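PDB 3RPZ: ADP/ATP-dependent NAD(P)H-hydrate dehydratase from Bacillus subtilis, which catalyses the ADP- or ATP-dependent dehydration of hydrated NADH and NADPH, probably a repair reaction that returns the damaged cofactors to their reduced form. Local coordinates for residues I102-G107 and E112-A117; I129-A134 and P153-R158; L61-S66 and P71-V76. One frame throughout, in Å; residues are numbered along the deposited sequence.

All three contacts hang on one mixed beta-sheet, and all three are buried. Contacts 1 and 2 are neighbours, because strands 101-104 and 128-130 lie side by side in the sheet; both touch the bound NADPH hydrate. Contact 3 stands apart on strand 60-65, its centre about 16 Å from that of contact 1 and about 23 Å from that of contact 2, with elements of other subunits close by. The chemistry follows the place in the fold. Contacts 1 and 3 are apolar strand-to-helix packing, built on isoleucines, whereas contact 2 is polar: two carboxylates, a shared water and an arginine at the magnesium and nucleotide site.

Contact 1 of 3, residues I102-G107 and E112-A117. With NPW (beta-6-hydroxy-1,4,5,6-tetrahydronicotinamide adenine dinucleotide phosphate), chain D.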
loop_
_atom_site.group_PDB
_atom_site.type_symbol
_atom_site.label_atom_id
_atom_site.label_comp_id
_atom_site.label_asym_id
_atom_site.label_seq_id
_atom_site.Cartn_x
_atom_site.Cartn_y
_atom_site.Cartn_z
ATOM N N ILE A 102 -19.718 19.251 -3.652
ATOM C CA ILE A 102 -19.840 18.417 -2.448
ATOM C C ILE A 102 -20.495 17.099 -2.846
ATOM O O ILE A 102 -21.490 17.123 -3.593
ATOM C CB ILE A 102 -20.693 19.106 -1.367
ATOM C CG1 ILE A 102 -20.084 20.461 -1.015
ATOM C CG2 ILE A 102 -20.881 18.190 -0.138
ATOM C CD1 ILE A 102 -20.944 21.310 -0.061
ATOM N N ALA A 103 -20.011 15.979 -2.331
ATOM C CA ALA A 103 -20.698 14.704 -2.425
ATOM C C ALA A 103 -20.936 14.157 -1.049
ATOM O O ALA A 103 -20.077 14.251 -0.181
ATOM C CB ALA A 103 -19.886 13.698 -3.243
ATOM N N ILE A 104 -22.096 13.524 -0.868
ATOM C CA ILE A 104 -22.457 12.899 0.403
ATOM C C ILE A 104 -23.093 11.535 0.152
ATOM O O ILE A 104 -23.863 11.376 -0.785
ATOM C CB ILE A 104 -23.401 13.795 1.265
ATOM C CG1 ILE A 104 -23.737 13.146 2.608
ATOM C CG2 ILE A 104 -24.589 14.181 0.568
ATOM C CD1 ILE A 104 -24.207 14.083 3.789
ATOM N N GLY A 105 -22.720 10.529 0.945
ATOM C CA GLY A 105 -23.477 9.293 1.027
ATOM C C GLY A 105 -22.749 7.970 1.003
ATOM O O GLY A 105 -23.234 7.035 1.619
ATOM N N PRO A 106 -21.679 7.835 0.175
ATOM C CA PRO A 106 -21.049 6.507 0.102
ATOM C C PRO A 106 -20.619 5.978 1.446
ATOM O O PRO A 106 -19.940 6.677 2.174
ATOM C CB PRO A 106 -19.923 6.703 -0.896
ATOM C CG PRO A 106 -20.344 7.873 -1.749
ATOM C CD PRO A 106 -21.073 8.779 -0.773
ATOM N N GLY A 107 -21.037 4.773 1.798
ATOM C CA GLY A 107 -20.705 4.194 3.108
ATOM C C GLY A 107 -21.271 4.861 4.316
ATOM O O GLY A 107 -20.816 4.640 5.425
ATOM N N GLU A 112 -31.735 9.538 9.447
ATOM C CA GLU A 112 -32.264 10.910 9.506
ATOM C C GLU A 112 -31.130 11.881 9.772
ATOM O O GLU A 112 -31.184 13.012 9.247
ATOM C CB GLU A 112 -33.327 11.030 10.602
ATOM C CG GLU A 112 -34.573 10.238 10.321
ATOM C CD GLU A 112 -35.651 10.397 11.378
ATOM O OE1 GLU A 112 -35.659 11.424 12.104
ATOM O OE2 GLU A 112 -36.513 9.488 11.462
ATOM N N SER A 113 -30.100 11.478 10.524
ATOM C CA SER A 113 -28.976 12.402 10.717
ATOM C C SER A 113 -28.263 12.705 9.395
ATOM O O SER A 113 -27.803 13.830 9.164
ATOM C CB SER A 113 -27.978 11.878 11.722
ATOM O OG SER A 113 -28.572 11.855 12.979
ATOM N N VAL A 114 -28.101 11.696 8.549
ATOM C CA VAL A 114 -27.549 11.949 7.220
ATOM C C VAL A 114 -28.416 12.872 6.421
ATOM O O VAL A 114 -27.896 13.810 5.763
ATOM C CB VAL A 114 -27.259 10.639 6.510
ATOM C CG1 VAL A 114 -26.822 10.859 5.077
ATOM C CG2 VAL A 114 -26.121 9.893 7.270
ATOM N N GLN A 115 -29.756 12.728 6.518
ATOM C CA GLN A 115 -30.609 13.695 5.870
ATOM C C GLN A 115 -30.498 15.113 6.376
ATOM O O GLN A 115 -30.623 16.045 5.617
ATOM C CB GLN A 115 -32.064 13.252 5.873
ATOM C CG GLN A 115 -32.334 11.979 5.052
ATOM C CD GLN A 115 -32.006 12.221 3.630
ATOM O OE1 GLN A 115 -32.561 13.145 3.036
ATOM N NE2 GLN A 115 -31.104 11.406 3.046
ATOM N N GLN A 116 -30.247 15.268 7.668
ATOM C CA GLN A 116 -29.967 16.576 8.214
ATOM C C GLN A 116 -28.727 17.179 7.621
ATOM O O GLN A 116 -28.708 18.374 7.337
ATOM C CB GLN A 116 -29.884 16.495 9.727
ATOM C CG GLN A 116 -31.171 16.199 10.372
ATOM C CD GLN A 116 -32.115 17.393 10.420
ATOM O OE1 GLN A 116 -33.134 17.467 9.687
ATOM N NE2 GLN A 116 -31.809 18.324 11.336
ATOM N N ALA A 117 -27.696 16.362 7.471
ATOM C CA ALA A 117 -26.458 16.821 6.802
ATOM C C ALA A 117 -26.743 17.240 5.338
ATOM O O ALA A 117 -26.263 18.277 4.896
ATOM C CB ALA A 117 -25.351 15.763 6.877
HETATM P P NPW D . -31.132 -7.789 -5.745
HETATM O O1 NPW D . -31.368 -8.078 -4.280
HETATM O O2 NPW D . -29.785 -8.118 -6.301
HETATM O O3 NPW D . -32.250 -8.298 -6.673
HETATM P PA NPW D . -28.326 -1.827 -1.138
HETATM P PB NPW D . -25.492 -1.361 -1.605
HETATM C C1A NPW D . -30.833 -3.894 -5.832
HETATM C C1B NPW D . -22.116 0.938 0.740
HETATM N N1C NPW D . -21.029 0.212 0.127
HETATM N N1D NPW D . -30.806 -4.166 -10.933
HETATM C C2A NPW D . -30.501 -5.266 -5.246
HETATM O O2A NPW D . -31.334 -6.194 -5.910
HETATM C C2B NPW D . -22.844 1.914 -0.191
HETATM O O2B NPW D . -22.107 3.086 -0.430
HETATM C C2C NPW D . -19.825 0.133 0.626
HETATM C C2D NPW D . -31.683 -4.652 -10.042
HETATM C C3A NPW D . -30.837 -5.084 -3.776
HETATM O O3A NPW D . -32.251 -5.198 -3.509
HETATM C C3B NPW D . -24.108 2.137 0.665
HETATM O O3B NPW D . -23.790 3.127 1.652
HETATM C C3C NPW D . -18.760 -0.552 0.322
HETATM N N3D NPW D . -31.650 -4.559 -8.702
HETATM C C4B NPW D . -24.307 0.764 1.323
HETATM O O4B NPW D . -23.084 -0.010 1.153
HETATM C C4C NPW D . -18.920 -1.527 -0.838
HETATM C C4D NPW D . -30.588 -3.849 -8.299
HETATM O O4D NPW D . -30.481 -2.979 -4.790
HETATM C C4E NPW D . -30.408 -3.647 -3.553
HETATM C C5A NPW D . -29.580 -3.317 -9.148
HETATM C C5B NPW D . -25.461 -0.037 0.713
HETATM O O5B NPW D . -25.381 -0.022 -0.714
HETATM C C5C NPW D . -20.389 -1.864 -1.013
HETATM C C5E NPW D . -28.962 -3.534 -3.066
HETATM O O5E NPW D . -28.744 -2.200 -2.624
HETATM C C6C NPW D . -21.259 -0.580 -1.120
HETATM O O6C NPW D . -20.950 0.217 -2.259
HETATM C C6D NPW D . -29.698 -3.483 -10.568
HETATM N N6D NPW D . -28.856 -3.033 -11.484
HETATM N N7A NPW D . -28.562 -2.687 -8.459
HETATM C C7C NPW D . -17.481 -0.373 0.948
HETATM N N7C NPW D . -16.458 -1.098 0.522
HETATM O O7C NPW D . -17.357 0.422 1.915
HETATM C C8A NPW D . -28.940 -2.844 -7.133
HETATM N N9A NPW D . -30.177 -3.543 -7.089
HETATM O OA1 NPW D . -28.961 -2.700 -0.139
HETATM O OA2 NPW D . -28.605 -0.408 -1.178
HETATM O OA3 NPW D . -26.756 -2.162 -1.047
HETATM O OB1 NPW D . -25.654 -0.885 -2.979
HETATM O OB2 NPW D . -24.357 -2.287 -1.300
#
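Ile-104 meets segment 112-117 with essentially one atom: its terminal methyl CD1 carries the whole contact between this strand end and the helix. The two belong to a beta-alpha-beta unit, strand 101-104, helix 112-121 and strand 128-130, in the ribokinase-like fold to which NAD(P)H-hydrate dehydratases belong. CD1 comes to 3.7 Å from CB of Ala-117 and stays at a looser 4.3 Å from CG1 of Val-114. With CG1 of Ile-104 anti to the backbone N (chi1 -178°), the long branch runs out from the sheet to the helix, one turn of which presents Val-114 and Ala-117 on the same side. Leu-36 and Leu-130, on the two adjacent strands, touch the isoleucine too, and no hydrogen bond crosses between the segments.

Beyond Ile-104 the chain leaves the sheet, and its backbone meets the ligand. The backbone angles of Gly-105 would drive a CB into the carbonyl O of Ile-104, a conformation that suits glycine. Through this turn the loop reaches the nicotinamide-side ribose of the ligand, which as a whole is also hydrogen-bonded by Asp-219 and by residues of the second subunit. The backbone amide of Gly-107 faces both ribose hydroxyls: N to O2B is a fairly straight hydrogen bond of 3.0 Å (161°), while N to O3B, at 3.2 Å and 126°, is a weak one.

Contact 2 of 3, residues I129-A134 and P153-R158; sequences ILDAGA and PGEFFR. With NPW (beta-6-hydroxy-1,4,5,6-tetrahydronicotinamide adenine dinucleotide phosphate), chain D.
Glu-155 OE2 rests against the backbone of Ala-132, 3.3 Å from its CA, and here the two segments pack tightly. The loop after strand 128-130 and the start of helix 153-160 close together on the dinucleotide: Ala-132 CB lies 3.3 Å from O2B of the nicotinamide-side ribose, and Gly-154 CA 3.4 Å from O4D of the adenosine ribose, where any side chain would collide with the ligand. Pro-153 lies over the face of the adenine, its CG 3.6 Å from C6D. With a glycine here, that face would lose the proline ring and the base would probably be freer to tilt.

Arg-158, partly exposed, makes the looser side. Its chain bends at chi3 (82°), which swings the guanidinium back to the loop, where NH2 comes within 3.0 Å of Ala-132 O, in plane at the edge but too poorly angled for a hydrogen bond. NE is hydrogen-bonded to Leu-135 O, and NH2 too is bonded to a flanking residue; OA2 of the ligand's pyrophosphate sits near the plane at that edge, too far for a bond.

One water donates to Asp-131 OD1 (2.6 Å) and to Glu-155 OE1 (2.7 Å). OE1 also accepts from the backbone N of His-152, and Asp-131 OD2 is bonded to Thr-222 OG1; Asp-131 is thus held at both oxygens and Glu-155 at OE1, which should limit their turning. With magnesium about 4 Å from the Glu-155 side chain and AMP close by, the shared water probably eases the approach of two like charges, consistent with an acidic, hydrated patch beside the metal.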
loop_
_atom_site.group_PDB
_atom_site.type_symbol
_atom_site.label_atom_id
_atom_site.label_comp_id
_atom_site.label_asym_id
_atom_site.label_seq_id
_atom_site.Cartn_x
_atom_site.Cartn_y
_atom_site.Cartn_z
ATOM N N ILE A 129 -23.777 16.161 -4.993
ATOM C CA ILE A 129 -24.099 14.792 -5.354
ATOM C C ILE A 129 -24.568 14.037 -4.133
ATOM O O ILE A 129 -23.956 14.113 -3.057
ATOM C CB ILE A 129 -22.842 14.036 -5.848
ATOM C CG1 ILE A 129 -22.194 14.754 -7.038
ATOM C CG2 ILE A 129 -23.130 12.578 -6.146
ATOM C CD1 ILE A 129 -20.655 14.459 -7.135
ATOM N N LEU A 130 -25.696 13.362 -4.268
ATOM C CA LEU A 130 -26.242 12.494 -3.230
ATOM C C LEU A 130 -26.219 11.074 -3.746
ATOM O O LEU A 130 -26.721 10.777 -4.838
ATOM C CB LEU A 130 -27.676 12.849 -2.824
ATOM C CG LEU A 130 -27.907 14.305 -2.452
ATOM C CD1 LEU A 130 -29.376 14.507 -2.029
ATOM C CD2 LEU A 130 -26.973 14.828 -1.406
ATOM N N ASP A 131 -25.655 10.172 -2.952
ATOM C CA ASP A 131 -25.510 8.772 -3.292
ATOM C C ASP A 131 -25.809 7.911 -2.086
ATOM O O ASP A 131 -25.705 8.382 -0.953
ATOM C CB ASP A 131 -24.061 8.481 -3.774
ATOM C CG ASP A 131 -23.854 7.103 -4.303
ATOM O OD1 ASP A 131 -24.796 6.503 -4.849
ATOM O OD2 ASP A 131 -22.712 6.605 -4.129
ATOM N N ALA A 132 -26.116 6.658 -2.329
ATOM C CA ALA A 132 -26.016 5.622 -1.267
ATOM C C ALA A 132 -26.836 5.989 -0.023
ATOM O O ALA A 132 -28.037 6.148 -0.142
ATOM C CB ALA A 132 -24.516 5.335 -0.975
ATOM N N GLY A 133 -26.217 6.091 1.142
ATOM C CA GLY A 133 -26.952 6.368 2.365
ATOM C C GLY A 133 -27.612 7.719 2.434
ATOM O O GLY A 133 -28.446 7.923 3.301
ATOM N N ALA A 134 -27.245 8.645 1.536
ATOM C CA ALA A 134 -27.909 9.947 1.422
ATOM C C ALA A 134 -29.111 9.939 0.510
ATOM O O ALA A 134 -29.788 10.987 0.391
ATOM C CB ALA A 134 -26.940 11.031 0.963
ATOM N N PRO A 153 -30.877 0.776 -9.282
ATOM C CA PRO A 153 -32.336 0.547 -9.294
ATOM C C PRO A 153 -32.972 0.303 -7.901
ATOM O O PRO A 153 -34.089 0.694 -7.686
ATOM C CB PRO A 153 -32.479 -0.655 -10.242
ATOM C CG PRO A 153 -31.404 -0.411 -11.223
ATOM C CD PRO A 153 -30.222 0.094 -10.401
ATOM N N GLY A 154 -32.246 -0.327 -6.957
ATOM C CA GLY A 154 -32.745 -0.513 -5.616
ATOM C C GLY A 154 -32.942 0.816 -4.910
ATOM O O GLY A 154 -33.948 1.033 -4.208
ATOM N N GLU A 155 -31.993 1.715 -5.062
ATOM C CA GLU A 155 -32.067 3.035 -4.469
ATOM C C GLU A 155 -33.187 3.840 -5.131
ATOM O O GLU A 155 -33.865 4.625 -4.461
ATOM C CB GLU A 155 -30.718 3.756 -4.569
ATOM C CG GLU A 155 -29.726 3.191 -3.574
ATOM C CD GLU A 155 -28.279 3.350 -3.892
ATOM O OE1 GLU A 155 -27.899 3.630 -5.047
ATOM O OE2 GLU A 155 -27.440 3.130 -2.961
ATOM N N PHE A 156 -33.373 3.656 -6.426
ATOM C CA PHE A 156 -34.457 4.351 -7.118
ATOM C C PHE A 156 -35.817 3.915 -6.582
ATOM O O PHE A 156 -36.708 4.741 -6.384
ATOM C CB PHE A 156 -34.363 4.096 -8.623
ATOM C CG PHE A 156 -35.227 5.027 -9.463
ATOM C CD1 PHE A 156 -36.538 4.685 -9.750
ATOM C CD2 PHE A 156 -34.723 6.170 -9.992
ATOM C CE1 PHE A 156 -37.356 5.547 -10.507
ATOM C CE2 PHE A 156 -35.521 7.032 -10.788
ATOM C CZ PHE A 156 -36.827 6.690 -11.036
ATOM N N PHE A 157 -35.968 2.632 -6.281
ATOM C CA PHE A 157 -37.185 2.136 -5.636
ATOM C C PHE A 157 -37.375 2.785 -4.275
ATOM O O PHE A 157 -38.479 3.271 -3.935
ATOM C CB PHE A 157 -37.102 0.626 -5.514
ATOM C CG PHE A 157 -38.171 0.017 -4.656
ATOM C CD1 PHE A 157 -39.516 0.264 -4.899
ATOM C CD2 PHE A 157 -37.821 -0.808 -3.612
ATOM C CE1 PHE A 157 -40.512 -0.324 -4.108
ATOM C CE2 PHE A 157 -38.798 -1.376 -2.817
ATOM C CZ PHE A 157 -40.129 -1.141 -3.072
ATOM N N ARG A 158 -36.311 2.906 -3.512
ATOM C CA ARG A 158 -36.425 3.570 -2.228
ATOM C C ARG A 158 -36.861 5.036 -2.372
ATOM O O ARG A 158 -37.627 5.532 -1.585
ATOM C CB ARG A 158 -35.097 3.499 -1.466
ATOM C CG ARG A 158 -35.133 4.187 -0.129
ATOM C CD ARG A 158 -33.986 3.752 0.761
ATOM N NE ARG A 158 -32.751 4.457 0.468
ATOM C CZ ARG A 158 -31.628 3.868 0.090
ATOM N NH1 ARG A 158 -31.584 2.565 -0.068
ATOM N NH2 ARG A 158 -30.558 4.590 -0.139
HETATM P P NPW D . -31.132 -7.789 -5.745
HETATM O O1 NPW D . -31.368 -8.078 -4.280
HETATM O O2 NPW D . -29.785 -8.118 -6.301
HETATM O O3 NPW D . -32.250 -8.298 -6.673
HETATM P PA NPW D . -28.326 -1.827 -1.138
HETATM P PB NPW D . -25.492 -1.361 -1.605
HETATM C C1A NPW D . -30.833 -3.894 -5.832
HETATM C C1B NPW D . -22.116 0.938 0.740
HETATM N N1C NPW D . -21.029 0.212 0.127
HETATM N N1D NPW D . -30.806 -4.166 -10.933
HETATM C C2A NPW D . -30.501 -5.266 -5.246
HETATM O O2A NPW D . -31.334 -6.194 -5.910
HETATM C C2B NPW D . -22.844 1.914 -0.191
HETATM O O2B NPW D . -22.107 3.086 -0.430
HETATM C C2C NPW D . -19.825 0.133 0.626
HETATM C C2D NPW D . -31.683 -4.652 -10.042
HETATM C C3A NPW D . -30.837 -5.084 -3.776
HETATM O O3A NPW D . -32.251 -5.198 -3.509
HETATM C C3B NPW D . -24.108 2.137 0.665
HETATM O O3B NPW D . -23.790 3.127 1.652
HETATM C C3C NPW D . -18.760 -0.552 0.322
HETATM N N3D NPW D . -31.650 -4.559 -8.702
HETATM C C4B NPW D . -24.307 0.764 1.323
HETATM O O4B NPW D . -23.084 -0.010 1.153
HETATM C C4C NPW D . -18.920 -1.527 -0.838
HETATM C C4D NPW D . -30.588 -3.849 -8.299
HETATM O O4D NPW D . -30.481 -2.979 -4.790
HETATM C C4E NPW D . -30.408 -3.647 -3.553
HETATM C C5A NPW D . -29.580 -3.317 -9.148
HETATM C C5B NPW D . -25.461 -0.037 0.713
HETATM O O5B NPW D . -25.381 -0.022 -0.714
HETATM C C5C NPW D . -20.389 -1.864 -1.013
HETATM C C5E NPW D . -28.962 -3.534 -3.066
HETATM O O5E NPW D . -28.744 -2.200 -2.624
HETATM C C6C NPW D . -21.259 -0.580 -1.120
HETATM O O6C NPW D . -20.950 0.217 -2.259
HETATM C C6D NPW D . -29.698 -3.483 -10.568
HETATM N N6D NPW D . -28.856 -3.033 -11.484
HETATM N N7A NPW D . -28.562 -2.687 -8.459
HETATM C C7C NPW D . -17.481 -0.373 0.948
HETATM N N7C NPW D . -16.458 -1.098 0.522
HETATM O O7C NPW D . -17.357 0.422 1.915
HETATM C C8A NPW D . -28.940 -2.844 -7.133
HETATM N N9A NPW D . -30.177 -3.543 -7.089
HETATM O OA1 NPW D . -28.961 -2.700 -0.139
HETATM O OA2 NPW D . -28.605 -0.408 -1.178
HETATM O OA3 NPW D . -26.756 -2.162 -1.047
HETATM O OB1 NPW D . -25.654 -0.885 -2.979
HETATM O OB2 NPW D . -24.357 -2.287 -1.300
HETATM O O HOH W 1 -25.231 3.960 -5.079
#

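Contact 3 of 3, residues L61-S66 and P71-V76; sequences LVIGTS and PLIVPV
Ile-63 and Ile-73 adopt nearly the same first torsion, with CG1 anti to the carbonyl carbon (chi1 -61° and -59°), and both chains are extended beyond it, so their ends reach toward each other and meet tip to tip. CD1 of Ile-63 lies 4.0 Å from CG2 of Ile-73, and the two CD1 methyls of Ile-63 and Ile-73 are 4.1 Å apart. The same Ile-73 CD1 also approaches CG2 of Ile-63 at 4.2 Å, so each isoleucine offers a pair of methyls to the other.

Two residues farther along the strand, Thr-65 adds its methyl: CG2 is 4.2 Å from Ile-73 CD1. The threonine thus turns its apolar branch to the contact, while OG1 is held by a hydrogen bond to Ala-37 O. Spacings of this size mark ordinary van der Waals packing, and no hydrogen bond joins the segments.

Ile-73 is covered further by Ala-46 and Leu-47 of helix 44-54 and by Tyr-82 of strand 81-84. The helix it sits on is short and weakly bonded; just past it, Val-76 N donates to Ile-73 O at 3.0 Å. Segment 71-76 also serves the assembly: Pro-71 packs on Leu-72 of the third subunit, and Leu-72 on Pro-71 of the second. Within the chain, the isoleucine pair seats the connecting helix on its strand in a beta-alpha-beta crossover, strand 60-65, helix 70-73 and strand 81-84, the last of these an outermost strand of the sheet within this chain.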
loop_
_atom_site.group_PDB
_atom_site.type_symbol
_atom_site.label_atom_id
_atom_site.label_comp_id
_atom_site.label_asym_id
_atom_site.label_seq_id
_atom_site.Cartn_x
_atom_site.Cartn_y
_atom_site.Cartn_z
ATOM N N LEU A 61 -9.043 18.134 -2.020
ATOM C CA LEU A 61 -10.174 17.368 -1.481
ATOM C C LEU A 61 -10.104 17.345 0.025
ATOM O O LEU A 61 -9.052 17.000 0.625
ATOM C CB LEU A 61 -10.136 15.928 -1.986
ATOM C CG LEU A 61 -11.230 14.998 -1.451
ATOM C CD1 LEU A 61 -12.602 15.437 -1.953
ATOM C CD2 LEU A 61 -10.967 13.506 -1.788
ATOM N N VAL A 62 -11.202 17.722 0.659
ATOM C CA VAL A 62 -11.432 17.554 2.085
ATOM C C VAL A 62 -12.388 16.374 2.274
ATOM O O VAL A 62 -13.448 16.374 1.636
ATOM C CB VAL A 62 -12.014 18.828 2.698
ATOM C CG1 VAL A 62 -12.353 18.634 4.177
ATOM C CG2 VAL A 62 -11.011 19.988 2.517
ATOM N N ILE A 63 -12.022 15.402 3.089
ATOM C CA ILE A 63 -12.886 14.247 3.379
ATOM C C ILE A 63 -13.425 14.441 4.782
ATOM O O ILE A 63 -12.650 14.543 5.744
ATOM C CB ILE A 63 -12.135 12.954 3.241
ATOM C CG1 ILE A 63 -11.600 12.787 1.795
ATOM C CG2 ILE A 63 -13.087 11.784 3.582
ATOM C CD1 ILE A 63 -10.791 11.493 1.567
ATOM N N GLY A 64 -14.750 14.545 4.887
ATOM C CA GLY A 64 -15.433 14.611 6.180
ATOM C C GLY A 64 -15.920 13.215 6.526
ATOM O O GLY A 64 -16.931 12.720 6.036
ATOM N N THR A 65 -15.175 12.551 7.382
ATOM C CA THR A 65 -15.474 11.168 7.776
ATOM C C THR A 65 -15.156 11.015 9.241
ATOM O O THR A 65 -14.531 11.866 9.857
ATOM C CB THR A 65 -14.748 10.192 6.908
ATOM O OG1 THR A 65 -15.299 8.836 7.119
ATOM C CG2 THR A 65 -13.232 10.144 7.196
ATOM N N SER A 66 -15.576 9.837 9.744
ATOM C CA SER A 66 -15.410 9.485 11.114
ATOM C C SER A 66 -13.935 9.409 11.491
ATOM O O SER A 66 -13.109 9.012 10.624
ATOM C CB SER A 66 -16.116 8.119 11.327
ATOM O OG SER A 66 -17.505 8.191 10.958
ATOM N N PRO A 71 -7.543 7.306 9.359
ATOM C CA PRO A 71 -6.250 6.642 9.220
ATOM C C PRO A 71 -6.175 5.577 8.135
ATOM O O PRO A 71 -5.088 5.205 7.704
ATOM C CB PRO A 71 -6.022 6.051 10.576
ATOM C CG PRO A 71 -7.365 5.911 11.190
ATOM C CD PRO A 71 -8.121 7.087 10.708
ATOM N N LEU A 72 -7.332 5.062 7.708
ATOM C CA LEU A 72 -7.391 4.029 6.708
ATOM C C LEU A 72 -7.281 4.563 5.308
ATOM O O LEU A 72 -6.980 3.826 4.339
ATOM C CB LEU A 72 -8.694 3.229 6.853
ATOM C CG LEU A 72 -8.984 2.854 8.287
ATOM C CD1 LEU A 72 -10.298 2.026 8.351
ATOM C CD2 LEU A 72 -7.784 2.158 8.979
ATOM N N ILE A 73 -7.509 5.853 5.122
ATOM C CA ILE A 73 -7.400 6.535 3.856
ATOM C C ILE A 73 -5.991 7.062 3.567
ATOM O O ILE A 73 -5.471 6.909 2.468
ATOM C CB ILE A 73 -8.416 7.717 3.783
ATOM C CG1 ILE A 73 -9.835 7.208 3.956
ATOM C CG2 ILE A 73 -8.239 8.495 2.470
ATOM C CD1 ILE A 73 -10.897 8.307 4.205
ATOM N N VAL A 74 -5.405 7.676 4.592
ATOM C CA VAL A 74 -4.162 8.436 4.453
ATOM C C VAL A 74 -3.046 7.719 3.691
ATOM O O VAL A 74 -2.449 8.298 2.803
ATOM C CB VAL A 74 -3.665 8.978 5.806
ATOM C CG1 VAL A 74 -2.331 9.713 5.659
ATOM C CG2 VAL A 74 -4.737 9.939 6.363
ATOM N N PRO A 75 -2.696 6.465 4.032
ATOM C CA PRO A 75 -1.536 5.859 3.392
ATOM C C PRO A 75 -1.728 5.644 1.899
ATOM O O PRO A 75 -0.741 5.630 1.128
ATOM C CB PRO A 75 -1.368 4.522 4.078
ATOM C CG PRO A 75 -2.287 4.522 5.198
ATOM C CD PRO A 75 -3.244 5.636 5.106
ATOM N N VAL A 76 -2.986 5.504 1.457
ATOM C CA VAL A 76 -3.298 5.235 0.046
ATOM C C VAL A 76 -3.571 6.517 -0.727
ATOM O O VAL A 76 -3.199 6.642 -1.924
ATOM C CB VAL A 76 -4.517 4.283 -0.006
ATOM C CG1 VAL A 76 -4.877 3.992 -1.449
ATOM C CG2 VAL A 76 -4.229 2.955 0.804
#